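Local coordinates for uncharacterized protein (Legionella pneumophila subsp. pneumophila, PDB 5DGG) that is of unknown function but, as the central domain of a longer protein, belongs to the Legionella ubiquitin-specific protease A family of the CA peptidase clan, at residues 35-40 against 105-110; 23-28 against 44-49; 129-134 against 165-170; 4-9 against 171-176. All coordinates share one frame; numbering follows the deposited sequence. Where two conformers were deposited one is given.

Contact 1 of 4, residues 35-40 against 105-110; sequences SANAII and LNQCGV
Ile40 and Gln107 meet because both turn their first long branch beside the backbone N: CG1 of Ile40 sits at chi1 -64° and CG of Gln107 at chi1 -61°. The second torsion of Ile40 then carries CD1 out to 3.5 Å from CB of Gln107, and the two side chains cross at about a right angle. The other branch of Ile40, CG2, lies over the backbone of the facing helix, 3.9 Å from the carbonyl O of Gln107. The next residue, Cys108, offers SG, which lies 4.2 Å from CG2 of Ile40 and 3.8 Å from its carbonyl O, with no hydrogen bond between the segments. Helices 33-47 and 98-108 each connect two neighbouring parallel strands of the mixed sheet, and here they pack side by side on one of its faces. Leu104 also touches Ile40, while Leu43 and Ala44 also touch Cys108 further along helix 33-47. Toward solvent, the amides of Asn37 and Gln107 stand 90° apart, with OD1 of Asn37 4.0 Å from NE2 of Gln107. Helix 98-108 ends at once in a Schellman motif, its positive-phi Gly109 turning the chain toward buried Val110.

Contact 2 of 4, residues 23-28 against 44-49; sequences VVMAVL and ASDVFN
Val23, on an edge strand of the sheet, faces Asp46 in the last turn of helix 33-47 with their CA atoms 7.8 Å apart, so that side chains alone bridge the gap. Val23, Met25 and Asp46 all direct their CB atoms at the opposite segment. The carboxylate of Asp46 supplies one oxygen to the meeting, OD2, which lies 3.5 Å from CG1 of Val23. CG2 of the same valine is 4.1 Å from OD2 of Asp46, so the oxygen sits against both methyls of the fork, and the two side chains cross at about a right angle. Met25, two residues on, where strand 22-29 is interrupted, also turns toward the helix. Its chain bends at chi2 (-142°) and again at chi3 (83°), which brings the terminal methyl CE to 3.6 Å from OD2 of Asp46; the two side chains run past one another in opposite senses. The methionine also leans on Thr42 and Leu43 of the helix and on Ile55 and Ile57 of strand 54-60, joining all three elements of this beta-alpha-beta unit. The helix stops just beyond, where Phe48 leaves helical geometry, and Lys71 NZ hydrogen-bonds to the carbonyl oxygens of Asp46 and Val47. Three methyl groups thus meet a carboxylate oxygen without any hydrogen bond between the segments. Such apolar company beside a helix C-terminus would tend to disfavour the charged form of Asp46, which Lys71, bonded to the carbonyls at this helix end, could offset in part.

Contact 3 of 4, residues 129-134 against 165-170; sequences AYSCGD and LGNEDN
Tyr130 reaches from the turn before helix 132-146 to the loop 165-170, where its phenol end meets Asn170, beside Asn167. From CB, which points toward the loop, a chi1 of 79° sets CG between the backbone N and the carbonyl carbon. This folds the ring back over its own chain, and CB of Ser131 lies 4.1 Å above the ring plane, over the centre. Further out, CE1 of Tyr130 comes to 3.2 Å from OD1 of Asn170, which approaches at the ring edge and near its plane. At the tip, OH of Tyr130 donates to OD1 of Asn170 in a very short hydrogen bond of 2.5 Å, a length to be read with some caution. The ring and the Asn170 amide are turned 52° apart. The same OD1 of Asn170 takes a second bond, from ND2 of Asn167 at 3.0 Å with an N-H...O angle of 150°, so one carbonyl oxygen gathers two donors. ND2 of Asn167 also rests 3.8 Å from CB of Ser131. Gln126 completes the polar cluster: its OE1 accepts from Ser131 OG and Asn167 ND2, and its NE2 bonds Tyr130 OH. OD1 of Asn167 turns the other way and accepts the backbone N of Arg173 in the first turn of helix 171-183. The cluster thereby ties the start of helix 132-146 to the loop joining helices 156-165 and 171-183, in the helical part of the domain.

Contact 4 of 4, residues 4-9 against 171-176; sequences DQMQDH and VLRMTT
Arg173 grips the backbone carbonyl of Asp4 end-on with both terminal nitrogens. NH1 of Arg173 lies 2.7 Å from O of Asp4 with an N-H...O angle of 151°, and NH2 of Arg173 follows at 2.9 Å from the same O with a more bent 138°. The oxygen sits almost exactly in the guanidinium plane. NH2 lies in the plane of the Asp4 carbonyl, while NH1 is tilted from it. The arginine arrives there with CG anti to the backbone N (chi1 175°) and two bends in the chain after it, at chi2 and chi3, which swing its head toward the N-terminal segment. A second partner fixes the group: NH2 forms a salt bridge with Asp134 OD1, so the positive charge has a carboxylate as well as a carbonyl to answer it. Asp134 OD2 meanwhile probably hydrogen-bonds to Thr176 OG1, one turn along from Arg173. On the other segment, OD2 of Asp4 accepts a weak bond from the N of Gln5. Outward from these bonds, Met6 runs past the arginine in the opposite sense, its CG 4.1 Å from NH2 of Arg173. The methionine also packs on Met11, Asp134 and Cys137, and Trp64 NE1 holds its carbonyl. Arg173 thus gives two N-H groups, end-on, to one main-chain carbonyl oxygen, tying the extended segment ahead of helix 8-14 to helix 171-183, the last helix of this chain, with helix 132-146 contributing the acidic partner.

Overall arrangement
The four contacts form two pairs on opposite sides of the chain's centre. Contacts 1 and 2 share helix 33-47 and touch: one sets it against helix 98-108, the other against strand 22-29. Neither has a hydrogen bond across; contact 1 is mainly apolar, whereas in contact 2 methyl groups face a carboxylate oxygen. Contacts 3 and 4, centred about 8 Å apart, are polar and joined through Asp134, which meets Arg173 and Thr176. Contact 3 is a buried cluster; the others are only partly buried, and contacts 1 and 4 include exposed residues. Contact 4 closes a chain loop containing all the rest.

Contact 1 of 4, residues 35-40 against 105-110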
loop_
_atom_site.group_PDB
_atom_site.type_symbol
_atom_site.label_atom_id
_atom_site.label_comp_id
_atom_site.label_asym_id
_atom_site.label_seq_id
_atom_site.Cartn_x
_atom_site.Cartn_y
_atom_site.Cartn_z
ATOM N N SER A 35 15.093 4.939 6.304
ATOM C CA SER A 35 14.043 4.948 5.317
ATOM C C SER A 35 12.869 5.831 5.804
ATOM O O SER A 35 12.399 6.727 5.098
ATOM C CB SER A 35 13.631 3.501 5.043
ATOM O OG SER A 35 12.616 3.411 4.070
ATOM N N ALA A 36 12.449 5.615 7.034
ATOM C CA ALA A 36 11.451 6.450 7.656
ATOM C C ALA A 36 11.960 7.916 7.787
ATOM O O ALA A 36 11.256 8.877 7.449
ATOM C CB ALA A 36 11.142 5.862 9.030
ATOM N N ASN A 37 13.190 8.091 8.280
ATOM C CA ASN A 37 13.750 9.430 8.441
ATOM C C ASN A 37 13.752 10.230 7.163
ATOM O O ASN A 37 13.404 11.390 7.175
ATOM C CB ASN A 37 15.161 9.384 9.006
ATOM C CG ASN A 37 15.196 8.787 10.394
ATOM O OD1 ASN A 37 14.148 8.596 11.032
ATOM N ND2 ASN A 37 16.386 8.463 10.862
ATOM N N ALA A 38 14.104 9.593 6.071
ATOM C CA ALA A 38 14.214 10.274 4.805
ATOM C C ALA A 38 12.898 10.765 4.241
ATOM O O ALA A 38 12.912 11.672 3.419
ATOM C CB ALA A 38 14.857 9.357 3.784
ATOM N N ILE A 39 11.774 10.157 4.610
ATOM C CA ILE A 39 10.515 10.573 3.998
ATOM C C ILE A 39 9.633 11.478 4.836
ATOM O O ILE A 39 8.560 11.860 4.364
ATOM C CB ILE A 39 9.639 9.396 3.549
ATOM C CG1 ILE A 39 9.083 8.619 4.739
ATOM C CG2 ILE A 39 10.400 8.549 2.539
ATOM C CD1 ILE A 39 7.840 7.867 4.319
ATOM N N ILE A 40 10.049 11.796 6.061
ATOM C CA ILE A 40 9.201 12.594 6.956
ATOM C C ILE A 40 8.793 13.878 6.246
ATOM O O ILE A 40 7.630 14.276 6.308
ATOM C CB ILE A 40 9.905 12.977 8.280
ATOM C CG1 ILE A 40 10.222 11.765 9.112
ATOM C CG2 ILE A 40 9.049 13.926 9.132
ATOM C CD1 ILE A 40 9.054 10.894 9.415
ATOM N N LEU A 105 3.627 9.106 11.576
ATOM C CA LEU A 105 2.712 10.221 11.619
ATOM C C LEU A 105 3.070 11.236 12.751
ATOM O O LEU A 105 3.048 12.453 12.522
ATOM C CB LEU A 105 1.283 9.741 11.721
ATOM C CG LEU A 105 0.804 9.073 10.417
ATOM C CD1 LEU A 105 -0.558 8.493 10.661
ATOM C CD2 LEU A 105 0.726 10.027 9.236
ATOM N N ASN A 106 3.382 10.769 13.945
ATOM C CA ASN A 106 3.820 11.703 14.977
ATOM C C ASN A 106 5.050 12.505 14.560
ATOM O O ASN A 106 5.093 13.696 14.781
ATOM C CB ASN A 106 4.062 11.025 16.314
ATOM C CG ASN A 106 4.147 12.030 17.438
ATOM O OD1 ASN A 106 3.127 12.568 17.878
ATOM N ND2 ASN A 106 5.364 12.324 17.885
ATOM N N GLN A 107 6.022 11.877 13.906
ATOM C CA GLN A 107 7.140 12.639 13.362
ATOM C C GLN A 107 6.672 13.739 12.412
ATOM O O GLN A 107 7.214 14.846 12.456
ATOM C CB GLN A 107 8.124 11.745 12.634
ATOM C CG GLN A 107 8.737 10.691 13.511
ATOM C CD GLN A 107 10.233 10.776 13.527
ATOM O OE1 GLN A 107 10.807 11.792 13.957
ATOM N NE2 GLN A 107 10.890 9.709 13.057
ATOM N N CYS A 108 5.685 13.449 11.544
ATOM C CA CYS A 108 5.156 14.453 10.614
ATOM C C CYS A 108 4.408 15.586 11.297
ATOM O O CYS A 108 4.110 16.593 10.673
ATOM C CB CYS A 108 4.200 13.800 9.612
ATOM S SG CYS A 108 5.098 12.683 8.592
ATOM N N GLY A 109 4.057 15.385 12.556
ATOM C CA GLY A 109 3.389 16.384 13.350
ATOM C C GLY A 109 1.946 16.046 13.629
ATOM O O GLY A 109 1.198 16.922 14.052
ATOM N N VAL A 110 1.524 14.793 13.375
ATOM C CA VAL A 110 0.147 14.397 13.666
ATOM C C VAL A 110 0.078 13.638 14.989
ATOM O O VAL A 110 0.663 12.549 15.100
ATOM C CB VAL A 110 -0.405 13.486 12.550
ATOM C CG1 VAL A 110 -1.794 12.990 12.909
ATOM C CG2 VAL A 110 -0.414 14.255 11.218
#

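Contact 2 of 4, residues 23-28 against 44-49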
loop_
_atom_site.group_PDB
_atom_site.type_symbol
_atom_site.label_atom_id
_atom_site.label_comp_id
_atom_site.label_asym_id
_atom_site.label_seq_id
_atom_site.Cartn_x
_atom_site.Cartn_y
_atom_site.Cartn_z
ATOM N N VAL A 23 -1.824 10.494 -3.467
ATOM C CA VAL A 23 -0.386 10.283 -3.530
ATOM C C VAL A 23 -0.027 8.847 -3.237
ATOM O O VAL A 23 -0.522 8.274 -2.276
ATOM C CB VAL A 23 0.338 11.185 -2.546
ATOM C CG1 VAL A 23 1.827 10.846 -2.412
ATOM C CG2 VAL A 23 0.130 12.640 -2.952
ATOM N N VAL A 24 0.897 8.284 -4.022
ATOM C CA VAL A 24 1.427 6.982 -3.767
ATOM C C VAL A 24 2.907 7.190 -3.504
ATOM O O VAL A 24 3.663 7.622 -4.384
ATOM C CB VAL A 24 1.185 5.983 -4.932
ATOM C CG1 VAL A 24 1.739 4.583 -4.569
ATOM C CG2 VAL A 24 -0.282 5.932 -5.287
ATOM N N MET A 25 3.317 6.944 -2.276
ATOM C CA MET A 25 4.715 7.121 -1.899
ATOM C C MET A 25 5.562 5.934 -2.330
ATOM O O MET A 25 5.046 4.857 -2.581
ATOM C CB MET A 25 4.867 7.239 -0.404
ATOM C CG MET A 25 3.802 8.057 0.231
ATOM S SD MET A 25 4.385 9.065 1.554
ATOM C CE MET A 25 4.909 10.305 0.370
ATOM N N ALA A 26 6.874 6.178 -2.368
ATOM C CA ALA A 26 7.841 5.129 -2.632
ATOM C C ALA A 26 7.860 4.121 -1.511
ATOM O O ALA A 26 7.452 4.383 -0.361
ATOM C CB ALA A 26 9.234 5.699 -2.819
ATOM N N VAL A 27 8.432 2.989 -1.842
ATOM C CA VAL A 27 8.569 1.918 -0.866
ATOM C C VAL A 27 9.299 2.342 0.414
ATOM O O VAL A 27 10.302 3.072 0.398
ATOM C CB VAL A 27 9.248 0.669 -1.445
ATOM C CG1 VAL A 27 8.402 0.077 -2.559
ATOM C CG2 VAL A 27 10.660 0.978 -1.910
ATOM N N LEU A 28 8.761 1.891 1.539
ATOM C CA LEU A 28 9.373 2.136 2.834
ATOM C C LEU A 28 9.918 0.816 3.358
ATOM O O LEU A 28 9.271 -0.210 3.235
ATOM C CB LEU A 28 8.363 2.636 3.847
ATOM C CG LEU A 28 8.161 4.067 4.092
ATOM C CD1 LEU A 28 7.261 4.188 5.320
ATOM C CD2 LEU A 28 9.518 4.759 4.279
ATOM N N ALA A 44 5.092 14.688 5.447
ATOM C CA ALA A 44 4.490 15.798 6.190
ATOM C C ALA A 44 3.931 16.820 5.201
ATOM O O ALA A 44 2.786 17.293 5.328
ATOM C CB ALA A 44 5.507 16.441 7.107
ATOM N N SER A 45 4.695 17.108 4.159
ATOM C CA SER A 45 4.211 18.038 3.171
ATOM C C SER A 45 2.856 17.618 2.568
ATOM O O SER A 45 1.972 18.440 2.395
ATOM C CB SER A 45 5.230 18.216 2.077
ATOM O OG SER A 45 4.621 18.986 1.090
ATOM N N ASP A 46 2.706 16.337 2.258
ATOM C CA ASP A 46 1.466 15.784 1.705
ATOM C C ASP A 46 0.352 15.722 2.754
ATOM O O ASP A 46 -0.791 16.066 2.463
ATOM C CB ASP A 46 1.734 14.385 1.166
ATOM C CG ASP A 46 2.601 14.393 -0.076
ATOM O OD1 ASP A 46 2.666 15.427 -0.779
ATOM O OD2 ASP A 46 3.185 13.345 -0.349
ATOM N N VAL A 47 0.689 15.322 3.977
ATOM C CA VAL A 47 -0.272 15.307 5.055
ATOM C C VAL A 47 -0.948 16.648 5.215
ATOM O O VAL A 47 -2.143 16.693 5.413
ATOM C CB VAL A 47 0.345 14.820 6.361
ATOM C CG1 VAL A 47 -0.509 15.191 7.556
ATOM C CG2 VAL A 47 0.506 13.312 6.271
ATOM N N PHE A 48 -0.177 17.722 5.093
ATOM C CA PHE A 48 -0.672 19.043 5.368
ATOM C C PHE A 48 -0.981 19.826 4.109
ATOM O O PHE A 48 -1.241 21.040 4.173
ATOM C CB PHE A 48 0.288 19.798 6.329
ATOM C CG PHE A 48 0.321 19.212 7.698
ATOM C CD1 PHE A 48 -0.774 19.315 8.529
ATOM C CD2 PHE A 48 1.445 18.497 8.155
ATOM C CE1 PHE A 48 -0.743 18.748 9.764
ATOM C CE2 PHE A 48 1.465 17.919 9.403
ATOM C CZ PHE A 48 0.374 18.070 10.222
ATOM N N ASN A 49 -1.037 19.155 2.962
ATOM C CA ASN A 49 -1.333 19.826 1.725
ATOM C C ASN A 49 -2.811 19.636 1.396
ATOM O O ASN A 49 -3.283 18.488 1.261
ATOM C CB ASN A 49 -0.474 19.314 0.584
ATOM C CG ASN A 49 -0.812 19.991 -0.735
ATOM O OD1 ASN A 49 -1.874 20.626 -0.860
ATOM N ND2 ASN A 49 0.055 19.863 -1.709
#

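Contact 3 of 4, residues 129-134 against 165-170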
loop_
_atom_site.group_PDB
_atom_site.type_symbol
_atom_site.label_atom_id
_atom_site.label_comp_id
_atom_site.label_asym_id
_atom_site.label_seq_id
_atom_site.Cartn_x
_atom_site.Cartn_y
_atom_site.Cartn_z
ATOM N N ALA A 129 4.583 -16.504 1.952
ATOM C CA ALA A 129 5.434 -15.307 1.982
ATOM C C ALA A 129 5.626 -14.673 0.594
ATOM O O ALA A 129 5.574 -13.429 0.440
ATOM C CB ALA A 129 6.791 -15.651 2.608
ATOM N N TYR A 130 5.832 -15.528 -0.421
ATOM C CA TYR A 130 6.264 -15.029 -1.722
ATOM C C TYR A 130 5.287 -14.062 -2.404
ATOM O O TYR A 130 5.721 -13.296 -3.224
ATOM C CB TYR A 130 6.615 -16.161 -2.695
ATOM C CG TYR A 130 5.438 -16.839 -3.341
ATOM C CD1 TYR A 130 5.052 -16.521 -4.649
ATOM C CD2 TYR A 130 4.709 -17.824 -2.671
ATOM C CE1 TYR A 130 3.958 -17.130 -5.249
ATOM C CE2 TYR A 130 3.613 -18.425 -3.267
ATOM C CZ TYR A 130 3.256 -18.082 -4.557
ATOM O OH TYR A 130 2.204 -18.712 -5.167
ATOM N N SER A 131 3.987 -14.130 -2.094
ATOM C CA SER A 131 3.000 -13.373 -2.849
ATOM C C SER A 131 2.525 -12.084 -2.123
ATOM O O SER A 131 1.621 -11.449 -2.602
ATOM C CB SER A 131 1.810 -14.245 -3.206
ATOM O OG SER A 131 1.183 -14.771 -2.044
ATOM N N CYS A 132 3.178 -11.673 -1.031
ATOM C CA CYS A 132 2.697 -10.526 -0.262
ATOM C C CYS A 132 2.783 -9.262 -1.109
ATOM O O CYS A 132 1.922 -8.443 -1.027
ATOM C CB CYS A 132 3.476 -10.357 1.037
ATOM S SG CYS A 132 3.139 -11.600 2.308
ATOM N N GLY A 133 3.833 -9.139 -1.916
ATOM C CA GLY A 133 4.010 -8.032 -2.853
ATOM C C GLY A 133 2.883 -7.923 -3.847
ATOM O O GLY A 133 2.372 -6.826 -4.124
ATOM N N ASP A 134 2.529 -9.081 -4.415
ATOM C CA ASP A 134 1.478 -9.170 -5.396
ATOM C C ASP A 134 0.146 -8.711 -4.825
ATOM O O ASP A 134 -0.585 -7.912 -5.441
ATOM C CB ASP A 134 1.347 -10.634 -5.894
ATOM C CG ASP A 134 2.689 -11.215 -6.375
ATOM O OD1 ASP A 134 3.614 -11.487 -5.545
ATOM O OD2 ASP A 134 2.801 -11.415 -7.607
ATOM N N LEU A 165 -10.151 -14.058 -7.359
ATOM C CA LEU A 165 -9.305 -15.257 -7.272
ATOM C C LEU A 165 -8.196 -15.281 -6.215
ATOM O O LEU A 165 -7.585 -16.332 -6.005
ATOM C CB LEU A 165 -8.610 -15.467 -8.604
ATOM C CG LEU A 165 -9.558 -15.796 -9.751
ATOM C CD1 LEU A 165 -8.830 -15.623 -11.089
ATOM C CD2 LEU A 165 -10.078 -17.217 -9.564
ATOM N N GLY A 166 -7.862 -14.134 -5.631
ATOM C CA GLY A 166 -6.657 -14.047 -4.791
ATOM C C GLY A 166 -5.492 -14.456 -5.664
ATOM O O GLY A 166 -5.373 -13.979 -6.809
ATOM N N ASN A 167 -4.657 -15.341 -5.147
ATOM C CA ASN A 167 -3.562 -15.929 -5.932
ATOM C C ASN A 167 -3.696 -17.441 -6.092
ATOM O O ASN A 167 -2.710 -18.180 -6.199
ATOM C CB ASN A 167 -2.215 -15.568 -5.344
ATOM C CG ASN A 167 -1.079 -15.877 -6.289
ATOM O OD1 ASN A 167 -1.188 -15.669 -7.514
ATOM N ND2 ASN A 167 0.010 -16.394 -5.736
ATOM N N GLU A 168 -4.928 -17.901 -6.122
ATOM C CA GLU A 168 -5.219 -19.310 -6.468
ATOM C C GLU A 168 -4.584 -19.685 -7.787
ATOM O O GLU A 168 -4.653 -18.907 -8.745
ATOM C CB GLU A 168 -6.733 -19.494 -6.584
ATOM C CG GLU A 168 -7.348 -20.149 -5.363
ATOM C CD GLU A 168 -7.358 -21.673 -5.504
ATOM O OE1 GLU A 168 -6.392 -22.214 -6.101
ATOM O OE2 GLU A 168 -8.329 -22.332 -5.043
ATOM N N ASP A 169 -3.980 -20.871 -7.839
ATOM C CA ASP A 169 -3.273 -21.361 -9.025
ATOM C C ASP A 169 -2.210 -20.365 -9.474
ATOM O O ASP A 169 -1.866 -20.316 -10.656
ATOM C CB ASP A 169 -4.249 -21.657 -10.200
ATOM C CG ASP A 169 -5.071 -22.932 -10.003
ATOM O OD1 ASP A 169 -4.978 -23.537 -8.909
ATOM O OD2 ASP A 169 -5.820 -23.308 -10.954
ATOM N N ASN A 170 -1.750 -19.521 -8.538
ATOM C CA ASN A 170 -0.723 -18.520 -8.794
ATOM C C ASN A 170 -1.159 -17.523 -9.876
ATOM O O ASN A 170 -0.318 -16.943 -10.535
ATOM C CB ASN A 170 0.581 -19.232 -9.189
ATOM C CG ASN A 170 1.814 -18.576 -8.606
ATOM O OD1 ASN A 170 1.798 -18.027 -7.491
ATOM N ND2 ASN A 170 2.895 -18.609 -9.361
#

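Contact 4 of 4, residues 4-9 against 171-176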
loop_
_atom_site.group_PDB
_atom_site.type_symbol
_atom_site.label_atom_id
_atom_site.label_comp_id
_atom_site.label_asym_id
_atom_site.label_seq_id
_atom_site.Cartn_x
_atom_site.Cartn_y
_atom_site.Cartn_z
ATOM N N ASP A 4 9.711 -16.420 -6.150
ATOM C CA ASP A 4 10.516 -15.481 -5.429
ATOM C C ASP A 4 9.547 -14.350 -5.040
ATOM O O ASP A 4 8.397 -14.248 -5.554
ATOM C CB ASP A 4 11.687 -14.996 -6.269
ATOM C CG ASP A 4 12.833 -14.407 -5.416
ATOM O OD1 ASP A 4 13.788 -13.867 -6.019
ATOM O OD2 ASP A 4 12.800 -14.475 -4.155
ATOM N N GLN A 5 9.998 -13.608 -4.049
ATOM C CA GLN A 5 9.326 -12.440 -3.524
ATOM C C GLN A 5 9.588 -11.231 -4.398
ATOM O O GLN A 5 10.689 -11.086 -4.948
ATOM C CB GLN A 5 9.896 -12.113 -2.150
ATOM C CG GLN A 5 9.242 -12.865 -1.027
ATOM C CD GLN A 5 9.698 -12.343 0.302
ATOM O OE1 GLN A 5 10.784 -11.786 0.399
ATOM N NE2 GLN A 5 8.863 -12.496 1.337
ATOM N N MET A 6 8.585 -10.346 -4.479
ATOM C CA MET A 6 8.791 -9.048 -5.062
ATOM C C MET A 6 9.822 -8.284 -4.233
ATOM O O MET A 6 9.854 -8.336 -2.992
ATOM C CB MET A 6 7.472 -8.279 -5.168
ATOM C CG MET A 6 6.518 -8.888 -6.171
ATOM S SD MET A 6 4.982 -8.025 -6.577
ATOM C CE MET A 6 5.633 -6.604 -7.447
ATOM N N GLN A 7 10.716 -7.605 -4.930
ATOM C CA GLN A 7 11.672 -6.720 -4.300
ATOM C C GLN A 7 11.205 -5.272 -4.517
ATOM O O GLN A 7 10.200 -5.016 -5.197
ATOM C CB GLN A 7 13.064 -6.931 -4.922
ATOM C CG GLN A 7 13.602 -8.363 -4.771
ATOM C CD GLN A 7 14.993 -8.526 -5.361
ATOM O OE1 GLN A 7 15.476 -7.631 -6.052
ATOM N NE2 GLN A 7 15.652 -9.658 -5.085
ATOM N N ASP A 8 11.924 -4.335 -3.915
ATOM C CA ASP A 8 11.595 -2.901 -4.056
ATOM C C ASP A 8 11.248 -2.468 -5.479
ATOM O O ASP A 8 10.200 -1.845 -5.726
ATOM C CB ASP A 8 12.766 -2.057 -3.611
ATOM C CG ASP A 8 12.995 -2.115 -2.134
ATOM O OD1 ASP A 8 12.096 -2.632 -1.423
ATOM O OD2 ASP A 8 14.079 -1.646 -1.689
ATOM N N HIS A 9 12.168 -2.752 -6.398
ATOM C CA HIS A 9 12.046 -2.269 -7.765
ATOM C C HIS A 9 10.810 -2.846 -8.424
ATOM O O HIS A 9 10.142 -2.160 -9.180
ATOM C CB HIS A 9 13.310 -2.548 -8.609
ATOM C CG HIS A 9 13.665 -3.998 -8.738
ATOM N ND1 HIS A 9 14.550 -4.629 -7.886
ATOM C CD2 HIS A 9 13.284 -4.935 -9.643
ATOM C CE1 HIS A 9 14.684 -5.894 -8.249
ATOM N NE2 HIS A 9 13.924 -6.109 -9.308
ATOM N N VAL A 171 -2.466 -17.307 -10.041
ATOM C CA VAL A 171 -2.943 -16.438 -11.132
ATOM C C VAL A 171 -2.630 -14.963 -10.902
ATOM O O VAL A 171 -2.435 -14.204 -11.875
ATOM C CB VAL A 171 -4.451 -16.569 -11.429
ATOM C CG1 VAL A 171 -4.785 -17.967 -11.918
ATOM C CG2 VAL A 171 -5.296 -16.149 -10.231
ATOM N N LEU A 172 -2.567 -14.539 -9.633
ATOM C CA LEU A 172 -2.182 -13.154 -9.342
ATOM C C LEU A 172 -0.711 -12.919 -9.722
ATOM O O LEU A 172 -0.364 -11.930 -10.391
ATOM C CB LEU A 172 -2.486 -12.797 -7.894
ATOM C CG LEU A 172 -2.400 -11.303 -7.564
ATOM C CD1 LEU A 172 -3.471 -10.422 -8.264
ATOM C CD2 LEU A 172 -2.469 -11.134 -6.047
ATOM N N ARG A 173 0.158 -13.830 -9.350
ATOM C CA ARG A 173 1.554 -13.781 -9.810
ATOM C C ARG A 173 1.685 -13.801 -11.342
ATOM O O ARG A 173 2.501 -13.061 -11.920
ATOM C CB ARG A 173 2.363 -14.899 -9.169
ATOM C CG ARG A 173 3.807 -15.049 -9.649
ATOM C CD ARG A 173 4.651 -13.769 -9.553
ATOM N NE ARG A 173 4.808 -13.203 -8.202
ATOM C CZ ARG A 173 5.803 -13.467 -7.372
ATOM N NH1 ARG A 173 6.756 -14.333 -7.724
ATOM N NH2 ARG A 173 5.857 -12.889 -6.161
ATOM N N MET A 174 0.831 -14.567 -12.019
ATOM C CA MET A 174 0.844 -14.507 -13.469
ATOM C C MET A 174 0.415 -13.143 -13.999
ATOM O O MET A 174 1.033 -12.643 -14.933
ATOM C CB MET A 174 -0.021 -15.589 -14.096
ATOM C CG MET A 174 0.584 -16.060 -15.409
ATOM S SD MET A 174 -0.622 -16.290 -16.710
ATOM C CE MET A 174 0.222 -17.573 -17.656
ATOM N N THR A 175 -0.610 -12.516 -13.420
ATOM C CA THR A 175 -0.983 -11.190 -13.904
ATOM C C THR A 175 0.088 -10.149 -13.546
ATOM O O THR A 175 0.316 -9.225 -14.313
ATOM C CB THR A 175 -2.389 -10.736 -13.459
ATOM O OG1 THR A 175 -2.497 -10.755 -12.036
ATOM C CG2 THR A 175 -3.463 -11.655 -14.020
ATOM N N THR A 176 0.765 -10.300 -12.411
ATOM C CA THR A 176 1.786 -9.331 -12.055
ATOM C C THR A 176 2.993 -9.457 -13.035
ATOM O O THR A 176 3.556 -8.434 -13.456
ATOM C CB THR A 176 2.195 -9.391 -10.569
ATOM O OG1 THR A 176 2.693 -10.671 -10.248
ATOM C CG2 THR A 176 1.011 -9.099 -9.668
#